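Local coordinates for protein glutathione s-transferase (Haemonchus contortus, PDB 2WS2) that probably catalyses the conjugation of glutathione to electrophilic halide substrates, releasing a halide anion and a proton, at residues D116-A119 / L120-V124. Sequence-based numbering, arbitrary orientation.
Sequences DLKA and LEKDV
Leu117 O takes the N-H of Glu121 in a nearly straight bond, 3.0 Å from Leu117 O to Glu121 N at 172°, and adds a weak one from Leu120 N, so a single carbonyl ties down two successive residues of the first helical turn. Two residues on, Ala119 O receives a weak, bent bond from Asp123 N, and Val124 N reaches Leu120 O at 3.0 Å; the backbone widens into a pi-type turn over 121-124.

Among the side chains, Leu117 lays its CD2 methyl 3.9 Å from Glu121 OE2, the two chains crossing at a slant. With chi1 at -167° the Glu121 chain runs out beside its own carbonyl carbon, and a bend at chi2 follows; the carboxylate it carries is gripped by two tyrosine hydroxyls, OE2 by that of Tyr105 and OE1 by that of Tyr169. Leu120 sets CG 3.5 Å from Asp116 O and also touches Tyr105. Lys122 folds back over the Ala119 backbone, its CG 3.5 Å from Ala119 CA, though the course of the chain farther out is doubtful.

This is the N-terminal turn of helix 118-143 in the all-helical C-terminal domain of the glutathione transferase fold, a surface end pinned to helix 103-107 through Tyr105.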
ATOM      1  N   ASP A 116      27.971   5.546   8.055  1.00 42.47           N
ATOM      2  CA  ASP A 116      28.742   4.348   7.739  1.00 42.37           C
ATOM      3  C   ASP A 116      27.896   3.651   6.684  1.00 42.17           C
ATOM      4  O   ASP A 116      26.733   3.318   6.944  1.00 41.33           O
ATOM      5  CB  ASP A 116      28.907   3.482   9.000  1.00 42.14           C
ATOM      6  CG  ASP A 116      30.156   2.579   8.968  1.00 45.30           C
ATOM      7  OD1 ASP A 116      30.470   1.988   7.903  1.00 47.74           O
ATOM      8  OD2 ASP A 116      30.814   2.435  10.036  1.00 44.07           O
ATOM      9  N   LEU A 117      28.461   3.508   5.481  1.00 41.39           N
ATOM     10  CA  LEU A 117      27.725   3.056   4.301  1.00 41.14           C
ATOM     11  C   LEU A 117      27.738   1.532   4.293  1.00 40.95           C
ATOM     12  O   LEU A 117      26.737   0.884   3.943  1.00 40.27           O
ATOM     13  CB  LEU A 117      28.385   3.615   3.028  1.00 40.96           C
ATOM     14  CG  LEU A 117      27.785   3.532   1.619  1.00 40.66           C
ATOM     15  CD1 LEU A 117      28.506   4.471   0.710  1.00 39.47           C
ATOM     16  CD2 LEU A 117      27.803   2.125   1.013  1.00 40.91           C
ATOM     17  N   LYS A 118      28.885   0.985   4.694  1.00 40.32           N
ATOM     18  CA  LYS A 118      29.132  -0.448   4.719  1.00 38.63           C
ATOM     19  C   LYS A 118      28.286  -1.137   5.781  1.00 38.54           C
ATOM     20  O   LYS A 118      27.862  -2.273   5.583  1.00 38.72           O
ATOM     21  CB  LYS A 118      30.618  -0.722   4.975  1.00 37.78           C
ATOM     22  CG  LYS A 118      31.204  -1.886   4.131  1.00 38.02           C
ATOM     23  CD  LYS A 118      31.114  -1.588   2.617  1.00 36.50           C
ATOM     24  CE  LYS A 118      31.954  -0.365   2.220  1.00 38.20           C
ATOM     25  NZ  LYS A 118      31.507   0.278   0.932  1.00 36.90           N
ATOM     26  N   ALA A 119      28.045  -0.462   6.904  1.00 37.94           N
ATOM     27  CA  ALA A 119      27.227  -1.049   7.968  1.00 37.79           C
ATOM     28  C   ALA A 119      25.742  -0.671   7.904  1.00 38.45           C
ATOM     29  O   ALA A 119      24.989  -0.938   8.841  1.00 39.49           O
ATOM     30  CB  ALA A 119      27.824  -0.778   9.351  1.00 37.33           C
ATOM     31  N   LEU A 120      25.331  -0.060   6.798  1.00 39.08           N
ATOM     32  CA  LEU A 120      23.918   0.103   6.465  1.00 39.49           C
ATOM     33  C   LEU A 120      23.589  -0.897   5.371  1.00 39.44           C
ATOM     34  O   LEU A 120      22.507  -1.506   5.357  1.00 40.10           O
ATOM     35  CB  LEU A 120      23.622   1.512   5.975  1.00 38.78           C
ATOM     36  CG  LEU A 120      23.278   2.589   7.004  1.00 37.76           C
ATOM     37  CD1 LEU A 120      22.404   3.559   6.311  1.00 35.20           C
ATOM     38  CD2 LEU A 120      22.581   2.009   8.249  1.00 36.00           C
ATOM     39  N   GLU A 121      24.531  -1.053   4.453  1.00 38.64           N
ATOM     40  CA  GLU A 121      24.524  -2.191   3.565  1.00 37.65           C
ATOM     41  C   GLU A 121      24.232  -3.420   4.403  1.00 37.13           C
ATOM     42  O   GLU A 121      23.253  -4.092   4.144  1.00 37.22           O
ATOM     43  CB  GLU A 121      25.875  -2.342   2.875  1.00 38.01           C
ATOM     44  CG  GLU A 121      25.875  -3.308   1.698  1.00 36.92           C
ATOM     45  CD  GLU A 121      26.870  -2.923   0.626  1.00 40.28           C
ATOM     46  OE1 GLU A 121      27.450  -3.840  -0.004  1.00 40.56           O
ATOM     47  OE2 GLU A 121      27.053  -1.698   0.382  1.00 41.18           O
ATOM     48  N   LYS A 122      25.067  -3.685   5.408  1.00 36.76           N
ATOM     49  CA  LYS A 122      25.010  -4.939   6.173  1.00 37.47           C
ATOM     50  C   LYS A 122      24.037  -5.042   7.369  1.00 36.87           C
ATOM     51  O   LYS A 122      23.739  -6.158   7.781  1.00 36.54           O
ATOM     52  CB  LYS A 122      26.421  -5.427   6.571  1.00 37.88           C
ATOM     53  CG  LYS A 122      27.200  -4.517   7.518  1.00 40.04           C
ATOM     54  CD  LYS A 122      28.657  -4.970   7.686  1.00 40.56           C
ATOM     55  CE  LYS A 122      29.627  -4.220   6.765  1.00 41.46           C
ATOM     56  NZ  LYS A 122      30.920  -3.917   7.468  1.00 41.98           N
ATOM     57  N   ASP A 123      23.564  -3.924   7.932  1.00 36.49           N
ATOM     58  CA  ASP A 123      22.575  -3.993   9.061  1.00 37.25           C
ATOM     59  C   ASP A 123      21.159  -3.516   8.664  1.00 36.47           C
ATOM     60  O   ASP A 123      20.207  -3.579   9.463  1.00 37.54           O
ATOM     61  CB  ASP A 123      23.076  -3.288  10.347  1.00 36.67           C
ATOM     62  CG  ASP A 123      24.194  -4.080  11.091  1.00 36.91           C
ATOM     63  OD1 ASP A 123      23.922  -5.057  11.830  1.00 35.40           O
ATOM     64  OD2 ASP A 123      25.367  -3.700  10.968  1.00 39.31           O
ATOM     65  N   VAL A 124      21.018  -3.063   7.426  1.00 36.15           N
ATOM     66  CA  VAL A 124      19.711  -2.710   6.870  1.00 36.18           C
ATOM     67  C   VAL A 124      19.436  -3.451   5.542  1.00 36.15           C
ATOM     68  O   VAL A 124      18.535  -4.293   5.473  1.00 35.21           O
ATOM     69  CB  VAL A 124      19.566  -1.175   6.679  1.00 36.79           C
ATOM     70  CG1 VAL A 124      18.386  -0.845   5.765  1.00 36.94           C
ATOM     71  CG2 VAL A 124      19.457  -0.447   8.041  1.00 36.42           C
TER